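Local coordinates for uncharacterized protein (Bacteroides caccae, PDB 4R4K) that is of unknown function but has a cystatin-like fold of the NTF2 clan and, in the crystal, holds polyether chains in pockets, at residues A[25-30]-A[53-58]; A[39-44]-A[126-131]; A[105-110]-A[117-122]. One frame throughout, in Å; residues are numbered along the deposited sequence.

Interaction 1: residues A[25-30]-A[53-58]; sequences FQYTRI and FTKEKW. With ACT (acetate ion), chain E.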
loop_
_atom_site.group_PDB
_atom_site.type_symbol
_atom_site.label_atom_id
_atom_site.label_comp_id
_atom_site.label_asym_id
_atom_site.label_seq_id
_atom_site.Cartn_x
_atom_site.Cartn_y
_atom_site.Cartn_z
ATOM N N PHE A 25 -6.893 6.359 12.219
ATOM C CA PHE A 25 -7.064 7.352 11.156
ATOM C C PHE A 25 -6.814 6.737 9.780
ATOM O O PHE A 25 -7.566 6.974 8.818
ATOM C CB PHE A 25 -6.138 8.546 11.370
ATOM C CG PHE A 25 -6.250 9.597 10.311
ATOM C CD1 PHE A 25 -7.317 10.465 10.289
ATOM C CD2 PHE A 25 -5.286 9.704 9.298
ATOM C CE1 PHE A 25 -7.404 11.440 9.313
ATOM C CE2 PHE A 25 -5.372 10.675 8.310
ATOM C CZ PHE A 25 -6.442 11.542 8.321
ATOM N N GLN A 26 -5.731 5.965 9.669
ATOM C CA GLN A 26 -5.395 5.326 8.402
ATOM C C GLN A 26 -6.576 4.542 7.802
ATOM O O GLN A 26 -6.911 4.691 6.619
ATOM C CB GLN A 26 -4.152 4.427 8.562
ATOM C CG GLN A 26 -3.740 3.777 7.259
ATOM C CD GLN A 26 -2.314 3.215 7.197
ATOM O OE1 GLN A 26 -2.093 2.215 6.524
ATOM N NE2 GLN A 26 -1.357 3.843 7.894
ATOM N N TYR A 27 -7.210 3.708 8.630
ATOM C CA TYR A 27 -8.344 2.931 8.150
ATOM C C TYR A 27 -9.496 3.802 7.631
ATOM O O TYR A 27 -10.167 3.454 6.642
ATOM C CB TYR A 27 -8.885 2.005 9.229
ATOM C CG TYR A 27 -8.092 0.754 9.448
ATOM C CD1 TYR A 27 -7.901 -0.156 8.416
ATOM C CD2 TYR A 27 -7.556 0.476 10.692
ATOM C CE1 TYR A 27 -7.193 -1.334 8.636
ATOM C CE2 TYR A 27 -6.844 -0.673 10.922
ATOM C CZ TYR A 27 -6.676 -1.571 9.887
ATOM O OH TYR A 27 -5.957 -2.686 10.119
ATOM N N THR A 28 -9.685 4.964 8.223
ATOM C CA THR A 28 -10.764 5.878 7.766
ATOM C C THR A 28 -10.476 6.507 6.413
ATOM O O THR A 28 -11.394 7.032 5.771
ATOM C CB THR A 28 -11.068 7.039 8.765
ATOM O OG1 THR A 28 -10.027 8.025 8.795
ATOM C CG2 THR A 28 -11.377 6.523 10.171
ATOM N N ARG A 29 -9.208 6.482 5.979
ATOM C CA ARG A 29 -8.801 7.118 4.726
ATOM C C ARG A 29 -8.420 6.155 3.618
ATOM O O ARG A 29 -7.644 6.483 2.726
ATOM C CB ARG A 29 -7.686 8.111 4.990
ATOM C CG ARG A 29 -8.094 9.278 5.847
ATOM C CD ARG A 29 -9.319 10.020 5.313
ATOM N NE ARG A 29 -9.474 11.282 6.015
ATOM C CZ ARG A 29 -8.797 12.394 5.745
ATOM N NH1 ARG A 29 -7.931 12.469 4.736
ATOM N NH2 ARG A 29 -8.990 13.454 6.501
ATOM N N ILE A 30 -9.005 4.971 3.660
ATOM C CA ILE A 30 -8.846 4.011 2.596
ATOM C C ILE A 30 -10.233 3.651 2.091
ATOM O O ILE A 30 -11.117 3.344 2.893
ATOM C CB ILE A 30 -8.119 2.748 3.070
ATOM C CG1 ILE A 30 -6.753 3.128 3.670
ATOM C CG2 ILE A 30 -7.962 1.808 1.882
ATOM C CD1 ILE A 30 -6.090 2.039 4.485
ATOM N N PHE A 53 -10.003 -6.717 -2.274
ATOM C CA PHE A 53 -9.013 -6.169 -1.363
ATOM C C PHE A 53 -9.757 -5.309 -0.343
ATOM O O PHE A 53 -9.990 -4.128 -0.546
ATOM C CB PHE A 53 -7.967 -5.383 -2.145
ATOM C CG PHE A 53 -6.657 -5.185 -1.410
ATOM C CD1 PHE A 53 -6.589 -5.120 -0.020
ATOM C CD2 PHE A 53 -5.503 -5.005 -2.131
ATOM C CE1 PHE A 53 -5.382 -4.913 0.628
ATOM C CE2 PHE A 53 -4.299 -4.788 -1.488
ATOM C CZ PHE A 53 -4.235 -4.755 -0.105
ATOM N N THR A 54 -10.121 -5.942 0.762
ATOM C CA THR A 54 -10.975 -5.361 1.775
ATOM C C THR A 54 -10.182 -5.029 3.045
ATOM O O THR A 54 -8.979 -5.301 3.142
ATOM C CB THR A 54 -12.100 -6.348 2.133
ATOM O OG1 THR A 54 -11.516 -7.615 2.431
ATOM C CG2 THR A 54 -13.060 -6.508 0.978
ATOM N N LYS A 55 -10.866 -4.397 3.996
ATOM C CA LYS A 55 -10.212 -3.843 5.187
ATOM C C LYS A 55 -9.437 -4.881 5.968
ATOM O O LYS A 55 -8.338 -4.605 6.456
ATOM C CB LYS A 55 -11.238 -3.176 6.098
ATOM C CG LYS A 55 -10.634 -2.519 7.324
ATOM C CD LYS A 55 -11.689 -2.042 8.310
ATOM C CE LYS A 55 -11.041 -1.706 9.651
ATOM N NZ LYS A 55 -12.022 -1.418 10.733
ATOM N N GLU A 56 -9.988 -6.075 6.088
ATOM C CA GLU A 56 -9.320 -7.103 6.886
ATOM C C GLU A 56 -7.971 -7.536 6.266
ATOM O O GLU A 56 -7.139 -8.097 6.951
ATOM C CB GLU A 56 -10.251 -8.297 7.177
ATOM C CG GLU A 56 -10.182 -9.427 6.175
ATOM C CD GLU A 56 -10.916 -9.128 4.884
ATOM O OE1 GLU A 56 -11.359 -7.975 4.696
ATOM O OE2 GLU A 56 -11.037 -10.058 4.048
ATOM N N LYS A 57 -7.771 -7.306 4.975
ATOM C CA LYS A 57 -6.533 -7.666 4.289
ATOM C C LYS A 57 -5.479 -6.562 4.274
ATOM O O LYS A 57 -4.340 -6.807 3.911
ATOM C CB LYS A 57 -6.843 -8.082 2.845
ATOM C CG LYS A 57 -7.748 -9.310 2.750
ATOM C CD LYS A 57 -7.893 -9.797 1.318
ATOM C CE LYS A 57 -8.889 -10.941 1.210
ATOM N NZ LYS A 57 -10.300 -10.475 1.319
ATOM N N TRP A 58 -5.862 -5.346 4.652
ATOM C CA TRP A 58 -4.977 -4.187 4.538
ATOM C C TRP A 58 -3.758 -4.220 5.464
ATOM O O TRP A 58 -3.918 -4.259 6.669
ATOM C CB TRP A 58 -5.753 -2.896 4.838
ATOM C CG TRP A 58 -4.912 -1.665 4.759
ATOM C CD1 TRP A 58 -4.463 -0.896 5.805
ATOM C CD2 TRP A 58 -4.387 -1.079 3.563
ATOM N NE1 TRP A 58 -3.682 0.139 5.327
ATOM C CE2 TRP A 58 -3.614 0.047 3.956
ATOM C CE3 TRP A 58 -4.469 -1.414 2.203
ATOM C CZ2 TRP A 58 -2.957 0.847 3.035
ATOM C CZ3 TRP A 58 -3.820 -0.607 1.293
ATOM C CH2 TRP A 58 -3.078 0.508 1.713
HETATM C C ACT E . -11.359 13.177 9.955
HETATM O O ACT E . -10.647 13.641 9.053
HETATM O OXT ACT E . -12.572 13.461 10.015
HETATM C CH3 ACT E . -10.752 12.270 10.985
HETATM O O HOH W 1 -6.252 -4.574 8.132
#
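W58 is gripped by Q26 and I30 at the end of helix 23-28, and the pair of contacts illustrates how an indole can be fixed by one polar and one apolar partner at once. W58 NE1 donates to Q26 OE1 at 2.9 Å, with an N-H...O angle of 164°. The bond lies in the plane of the indole and meets an amide lone pair in the carbonyl plane; the amide and ring planes stand at 76° to each other. The same oxygen accepts from L61 N while Q26 NE2 donates to F19 O; the buried amide is thereby held against flipping. Over one indole face, the tip of I30 makes a close CH-pi contact, CD1 lying 3.3 Å from the centroid of the W58 five-membered ring. C121 of strand 116-123 also packs against the indole.

Packing slackens toward Y27 and K55. With its CG anti to the carbonyl carbon (chi1 -78°), the Y27 ring reaches W58 obliquely, CE1 to CD1 being 4.0 Å. The extended K55 chain crosses the tyrosine at about a right angle, laying CE over one face at 3.9 Å from the ring centroid. Its exposed ammonium, NZ, follows as a cation-pi partner 4.9 Å from that Y27 centroid, at the solvent side. At the far end of the ring, Y27 OH donates to a water 2.8 Å away, which in turn donates to K55 O and W58 O and bridges helix and loop.

A helix end thus packs against the loop that leads into L60 and L61, which line a pocket holding a polyether chain. The indole reaches from the helix end, at Q26 and I30, to C121 of strand 116-123, an arrangement in keeping with the helix-on-sheet layout of cystatin-like folds.

Interaction 2: residues A[39-44]-A[126-131]; sequences TLLADD and YGYDLP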
loop_
_atom_site.group_PDB
_atom_site.type_symbol
_atom_site.label_atom_id
_atom_site.label_comp_id
_atom_site.label_asym_id
_atom_site.label_seq_id
_atom_site.Cartn_x
_atom_site.Cartn_y
_atom_site.Cartn_z
ATOM N N THR A 39 -5.324 -10.941 -7.184
ATOM C CA THR A 39 -5.427 -11.987 -8.212
ATOM C C THR A 39 -4.332 -13.038 -7.995
ATOM O O THR A 39 -3.144 -12.732 -8.046
ATOM C CB THR A 39 -5.254 -11.445 -9.641
ATOM O OG1 THR A 39 -6.237 -10.451 -9.889
ATOM C CG2 THR A 39 -5.425 -12.559 -10.677
ATOM N N LEU A 40 -4.764 -14.277 -7.793
ATOM C CA LEU A 40 -3.862 -15.422 -7.557
ATOM C C LEU A 40 -4.161 -16.572 -8.572
ATOM O O LEU A 40 -5.273 -16.634 -9.095
ATOM C CB LEU A 40 -4.068 -15.902 -6.122
ATOM C CG LEU A 40 -3.967 -14.828 -5.013
ATOM C CD1 LEU A 40 -4.381 -15.389 -3.663
ATOM C CD2 LEU A 40 -2.574 -14.244 -4.900
ATOM N N LEU A 41 -3.197 -17.442 -8.881
ATOM C CA LEU A 41 -3.462 -18.649 -9.709
ATOM C C LEU A 41 -3.970 -19.751 -8.803
ATOM O O LEU A 41 -3.361 -20.011 -7.771
ATOM C CB LEU A 41 -2.194 -19.163 -10.413
ATOM C CG LEU A 41 -1.959 -19.024 -11.908
ATOM C CD1 LEU A 41 -0.957 -20.078 -12.357
ATOM C CD2 LEU A 41 -3.249 -19.149 -12.694
ATOM N N ALA A 42 -5.027 -20.434 -9.212
ATOM C CA ALA A 42 -5.482 -21.620 -8.473
ATOM C C ALA A 42 -4.466 -22.762 -8.572
ATOM O O ALA A 42 -3.538 -22.731 -9.388
ATOM C CB ALA A 42 -6.844 -22.091 -8.969
ATOM N N ASP A 43 -4.611 -23.754 -7.704
ATOM C CA ASP A 43 -3.735 -24.928 -7.747
ATOM C C ASP A 43 -3.803 -25.651 -9.106
ATOM O O ASP A 43 -2.804 -26.195 -9.560
ATOM C CB ASP A 43 -4.096 -25.906 -6.626
ATOM C CG ASP A 43 -3.785 -25.354 -5.253
ATOM O OD1 ASP A 43 -2.980 -24.393 -5.148
ATOM O OD2 ASP A 43 -4.368 -25.881 -4.283
ATOM N N ASP A 44 -4.978 -25.642 -9.744
ATOM C CA ASP A 44 -5.156 -26.201 -11.092
ATOM C C ASP A 44 -4.166 -25.656 -12.131
ATOM O O ASP A 44 -3.960 -26.259 -13.185
ATOM C CB ASP A 44 -6.615 -26.032 -11.566
ATOM C CG ASP A 44 -6.938 -24.635 -12.081
ATOM O OD1 ASP A 44 -6.158 -23.687 -11.886
ATOM O OD2 ASP A 44 -8.013 -24.479 -12.689
ATOM N N TYR A 126 0.552 -9.885 -1.077
ATOM C CA TYR A 126 -0.361 -10.653 -1.870
ATOM C C TYR A 126 0.069 -10.719 -3.339
ATOM O O TYR A 126 -0.737 -10.578 -4.260
ATOM C CB TYR A 126 -1.759 -10.083 -1.752
ATOM C CG TYR A 126 -2.229 -9.876 -0.326
ATOM C CD1 TYR A 126 -2.332 -10.931 0.544
ATOM C CD2 TYR A 126 -2.559 -8.618 0.140
ATOM C CE1 TYR A 126 -2.756 -10.732 1.840
ATOM C CE2 TYR A 126 -2.982 -8.399 1.439
ATOM C CZ TYR A 126 -3.074 -9.454 2.287
ATOM O OH TYR A 126 -3.517 -9.258 3.561
ATOM N N GLY A 127 1.347 -10.996 -3.556
ATOM C CA GLY A 127 1.908 -11.089 -4.898
ATOM C C GLY A 127 1.324 -12.210 -5.723
ATOM O O GLY A 127 0.697 -13.166 -5.220
ATOM N N TYR A 128 1.551 -12.117 -7.023
ATOM C CA TYR A 128 1.048 -13.132 -7.916
ATOM C C TYR A 128 1.785 -14.438 -7.615
ATOM O O TYR A 128 1.282 -15.480 -7.936
ATOM C CB TYR A 128 1.246 -12.762 -9.373
ATOM C CG TYR A 128 0.461 -13.664 -10.293
ATOM C CD1 TYR A 128 -0.900 -13.443 -10.510
ATOM C CD2 TYR A 128 1.057 -14.740 -10.919
ATOM C CE1 TYR A 128 -1.636 -14.255 -11.345
ATOM C CE2 TYR A 128 0.330 -15.562 -11.753
ATOM C CZ TYR A 128 -1.013 -15.313 -11.962
ATOM O OH TYR A 128 -1.738 -16.132 -12.789
ATOM N N ASP A 129 2.974 -14.373 -6.977
ATOM C CA ASP A 129 3.719 -15.600 -6.605
ATOM C C ASP A 129 3.221 -16.300 -5.345
ATOM O O ASP A 129 3.792 -17.311 -4.932
ATOM C CB ASP A 129 5.212 -15.381 -6.348
ATOM C CG ASP A 129 5.996 -15.043 -7.589
ATOM O OD1 ASP A 129 5.506 -15.323 -8.710
ATOM O OD2 ASP A 129 7.128 -14.528 -7.420
ATOM N N LEU A 130 2.212 -15.739 -4.696
ATOM C CA LEU A 130 1.649 -16.393 -3.528
ATOM C C LEU A 130 0.698 -17.542 -3.861
ATOM O O LEU A 130 -0.299 -17.347 -4.570
ATOM C CB LEU A 130 0.901 -15.381 -2.679
ATOM C CG LEU A 130 0.323 -15.835 -1.332
ATOM C CD1 LEU A 130 1.469 -16.121 -0.378
ATOM C CD2 LEU A 130 -0.590 -14.757 -0.776
ATOM N N PRO A 131 0.986 -18.750 -3.329
ATOM C CA PRO A 131 0.037 -19.844 -3.539
ATOM C C PRO A 131 -1.293 -19.521 -2.890
ATOM O O PRO A 131 -1.335 -19.004 -1.778
ATOM C CB PRO A 131 0.706 -21.033 -2.845
ATOM C CG PRO A 131 2.148 -20.703 -2.828
ATOM C CD PRO A 131 2.214 -19.216 -2.662
HETATM O O HOH W 2 -1.723 -10.463 -6.826
HETATM O O HOH W 3 -0.812 -17.288 -7.262
#
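L40 reaches the type I turn from G127 to L130 although its CB points away from it, a good example of torsions bringing a branch back to a contact. CG lies anti to the carbonyl carbon (chi1 -52°), and the extended second torsion carries CD2 to 3.5 Å from G127 O. The same methyl approaches L130 CB at 4.3 Å, and the turn is closed by the bond from L130 N to G127 O.

Y128 behaves differently. It is modelled in two conformers; in the one described, CG stands anti to the backbone N (chi1 -168°), and the ring slants across the strand, its CD1 3.4 Å from T39 O. The phenol end meets the isobutyl group of L41, with Y128 CZ 3.8 Å from L41 CG, while the L41 chi1 of -108° is off a staggered position. Cutting L41 back to an alanine would remove CG and both methyls, and would probably leave the phenol end of Y128 freer to swing.

Polar links run through two waters. One donates to T39 O and Y126 O; the other accepts a hydrogen bond from L41 N at 2.9 Å and donates to Y128 O and L130 O. Within its hairpin, L40 pairs with K49. The turn is joined to the strand by solvent and carbon contacts, a chemistry consistent with a junction that can adapt somewhat.

Interaction 3: residues A[105-110]-A[117-122]; sequences RVEFEQ and YVVDCY. With ACT (acetate ion), chain G.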
loop_
_atom_site.group_PDB
_atom_site.type_symbol
_atom_site.label_atom_id
_atom_site.label_comp_id
_atom_site.label_asym_id
_atom_site.label_seq_id
_atom_site.Cartn_x
_atom_site.Cartn_y
_atom_site.Cartn_z
ATOM N N ARG A 105 2.685 -0.467 -4.642
ATOM C CA ARG A 105 2.176 0.683 -5.355
ATOM C C ARG A 105 0.949 1.137 -4.585
ATOM O O ARG A 105 0.061 0.330 -4.320
ATOM C CB ARG A 105 1.817 0.341 -6.804
ATOM C CG ARG A 105 1.261 1.443 -7.699
ATOM C CD ARG A 105 0.636 0.861 -8.941
ATOM N NE ARG A 105 0.241 1.923 -9.864
ATOM C CZ ARG A 105 -0.932 2.548 -9.840
ATOM N NH1 ARG A 105 -1.850 2.249 -8.925
ATOM N NH2 ARG A 105 -1.187 3.487 -10.746
ATOM N N VAL A 106 0.946 2.408 -4.179
ATOM C CA VAL A 106 -0.184 2.990 -3.474
ATOM C C VAL A 106 -0.659 4.221 -4.240
ATOM O O VAL A 106 0.136 5.090 -4.614
ATOM C CB VAL A 106 0.191 3.435 -2.049
ATOM C CG1 VAL A 106 -1.069 3.803 -1.271
ATOM C CG2 VAL A 106 0.984 2.353 -1.343
ATOM N N GLU A 107 -1.959 4.251 -4.514
ATOM C CA GLU A 107 -2.574 5.329 -5.266
ATOM C C GLU A 107 -3.445 6.160 -4.337
ATOM O O GLU A 107 -4.340 5.618 -3.663
ATOM C CB GLU A 107 -3.432 4.769 -6.402
ATOM C CG GLU A 107 -4.059 5.849 -7.271
ATOM C CD GLU A 107 -4.796 5.295 -8.471
ATOM O OE1 GLU A 107 -5.220 4.130 -8.432
ATOM O OE2 GLU A 107 -4.973 6.041 -9.449
ATOM N N PHE A 108 -3.178 7.467 -4.310
ATOM C CA PHE A 108 -3.865 8.422 -3.456
ATOM C C PHE A 108 -4.631 9.408 -4.326
ATOM O O PHE A 108 -4.139 9.839 -5.378
ATOM C CB PHE A 108 -2.880 9.268 -2.667
ATOM C CG PHE A 108 -1.995 8.497 -1.750
ATOM C CD1 PHE A 108 -2.379 8.228 -0.437
ATOM C CD2 PHE A 108 -0.765 8.085 -2.188
ATOM C CE1 PHE A 108 -1.525 7.546 0.401
ATOM C CE2 PHE A 108 0.086 7.400 -1.363
ATOM C CZ PHE A 108 -0.286 7.142 -0.060
ATOM N N GLU A 109 -5.852 9.721 -3.911
ATOM C CA GLU A 109 -6.653 10.709 -4.623
ATOM C C GLU A 109 -7.291 11.639 -3.610
ATOM O O GLU A 109 -7.738 11.198 -2.537
ATOM C CB GLU A 109 -7.706 10.026 -5.497
ATOM C CG GLU A 109 -7.092 9.282 -6.660
ATOM C CD GLU A 109 -8.102 8.752 -7.661
ATOM O OE1 GLU A 109 -9.298 8.634 -7.313
ATOM O OE2 GLU A 109 -7.680 8.438 -8.796
ATOM N N GLN A 110 -7.321 12.921 -3.959
ATOM C CA GLN A 110 -7.992 13.891 -3.157
ATOM C C GLN A 110 -9.421 13.947 -3.673
ATOM O O GLN A 110 -9.672 14.299 -4.834
ATOM C CB GLN A 110 -7.319 15.253 -3.228
ATOM C CG GLN A 110 -7.828 16.173 -2.131
ATOM C CD GLN A 110 -7.502 17.622 -2.384
ATOM O OE1 GLN A 110 -7.826 18.138 -3.431
ATOM N NE2 GLN A 110 -6.874 18.271 -1.444
ATOM N N TYR A 117 -7.501 10.116 0.186
ATOM C CA TYR A 117 -7.750 8.711 0.420
ATOM C C TYR A 117 -6.825 7.851 -0.422
ATOM O O TYR A 117 -6.421 8.236 -1.530
ATOM C CB TYR A 117 -9.164 8.330 0.011
ATOM C CG TYR A 117 -10.223 8.986 0.793
ATOM C CD1 TYR A 117 -10.678 10.227 0.415
ATOM C CD2 TYR A 117 -10.807 8.377 1.901
ATOM C CE1 TYR A 117 -11.659 10.838 1.138
ATOM C CE2 TYR A 117 -11.787 8.995 2.642
ATOM C CZ TYR A 117 -12.213 10.229 2.228
ATOM O OH TYR A 117 -13.166 10.875 2.944
ATOM N N VAL A 118 -6.548 6.670 0.108
ATOM C CA VAL A 118 -5.985 5.599 -0.704
ATOM C C VAL A 118 -7.136 4.949 -1.454
ATOM O O VAL A 118 -8.132 4.579 -0.840
ATOM C CB VAL A 118 -5.263 4.562 0.156
ATOM C CG1 VAL A 118 -4.906 3.334 -0.685
ATOM C CG2 VAL A 118 -4.021 5.192 0.749
ATOM N N VAL A 119 -7.010 4.875 -2.776
ATOM C CA VAL A 119 -8.025 4.234 -3.613
ATOM C C VAL A 119 -7.582 2.931 -4.256
ATOM O O VAL A 119 -8.425 2.159 -4.723
ATOM C CB VAL A 119 -8.562 5.182 -4.696
ATOM C CG1 VAL A 119 -9.226 6.400 -4.053
ATOM C CG2 VAL A 119 -7.476 5.592 -5.677
ATOM N N ASP A 120 -6.274 2.660 -4.288
ATOM C CA ASP A 120 -5.801 1.397 -4.804
ATOM C C ASP A 120 -4.439 1.092 -4.232
ATOM O O ASP A 120 -3.701 2.002 -3.809
ATOM C CB ASP A 120 -5.756 1.395 -6.328
ATOM C CG ASP A 120 -5.910 -0.009 -6.923
ATOM O OD1 ASP A 120 -6.112 -1.007 -6.184
ATOM O OD2 ASP A 120 -5.812 -0.114 -8.166
ATOM N N CYS A 121 -4.120 -0.185 -4.209
ATOM C CA CYS A 121 -2.837 -0.619 -3.714
ATOM C C CYS A 121 -2.501 -1.990 -4.296
ATOM O O CYS A 121 -3.372 -2.854 -4.421
ATOM C CB CYS A 121 -2.849 -0.683 -2.199
ATOM S SG CYS A 121 -1.343 -1.349 -1.437
ATOM N N TYR A 122 -1.252 -2.123 -4.712
ATOM C CA TYR A 122 -0.639 -3.405 -4.982
ATOM C C TYR A 122 0.378 -3.595 -3.878
ATOM O O TYR A 122 1.187 -2.701 -3.611
ATOM C CB TYR A 122 0.073 -3.441 -6.345
ATOM C CG TYR A 122 0.903 -4.694 -6.460
ATOM C CD1 TYR A 122 0.296 -5.930 -6.742
ATOM C CD2 TYR A 122 2.271 -4.671 -6.212
ATOM C CE1 TYR A 122 1.040 -7.100 -6.802
ATOM C CE2 TYR A 122 3.035 -5.831 -6.272
ATOM C CZ TYR A 122 2.411 -7.046 -6.557
ATOM O OH TYR A 122 3.132 -8.201 -6.625
HETATM C C ACT G . 1.434 2.393 -13.350
HETATM O O ACT G . 0.735 1.956 -14.285
HETATM O OXT ACT G . 1.176 3.483 -12.796
HETATM C CH3 ACT G . 2.606 1.580 -12.884
HETATM O O HOH W 4 -5.678 1.778 -9.869
#
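V118 and F108 form the apolar centre, with the methyl V118 CG2 set 3.4 Å from F108 CE1 and approaching the ring obliquely. V106 CG1 lies 3.8 Å from the same V118 CG2, and C121 SG is a looser neighbour of V106. These side chains share one face of the sheet, against which helix 12-21 packs: F15 and L16 touch F108, F19 touches V118, and F12 meets the F108 ring edge-to-face.

Between the two faces runs the backbone pairing. R105 with Y122 and E109 with Y117 are regular hydrogen-bonded antiparallel pairs, but E107 faces two residues: its N donates to D120 O, and its O accepts from V119 N at 2.9 Å. The extra residue, V119, has a psi of -16°, and its CG2 is turned across the carboxylate-bearing chains, 3.8 Å from E107 CG and likewise from E109 CD.

Farther out lies the polar face. In the E107 conformer described, the E107 and D120 side chains cross at a slant, their carboxylate planes 30° apart and bridged by a water that donates to both. H90 binds E107 OE2 and T36 binds D120 OD2, partners that probably help two neighbouring acids to coexist. In that conformer R105 NH1 makes a long ion pair with E107 OE1 at 3.9 Å, while R105 NH2 donates to OXT of an acetate, probably from the crystallisation liquor, at 3.1 Å.

The two segments run at 137°, well short of exactly antiparallel, a pronounced twist. The whole is a beta hairpin with a classic beta bulge, contributing the last two strands of the antiparallel sheet in this cystatin-like fold.

In the fold
From the N terminus, helix 23-28 opens interaction 1, which closes on 53-58 after a loop carrying the small hairpin 38-41/48-51. Interaction 2 starts within that loop, at 39-44, and closes only at 126-131, so the two cross. Interaction 3 begins after interaction 1 is complete and is a local hairpin lying wholly between the two segments of interaction 2. Spatially they join up: R29 O probably bonds to V118 N, W58 and F53 pack on C121, K57 O probably bonds to Y126 OH, and G127 touches Y122 OH. Helix 23-28 and the 53-58 loop are thus tied to strand 116-123, and the small hairpin to the turn before helix 135-152, which itself touches that strand.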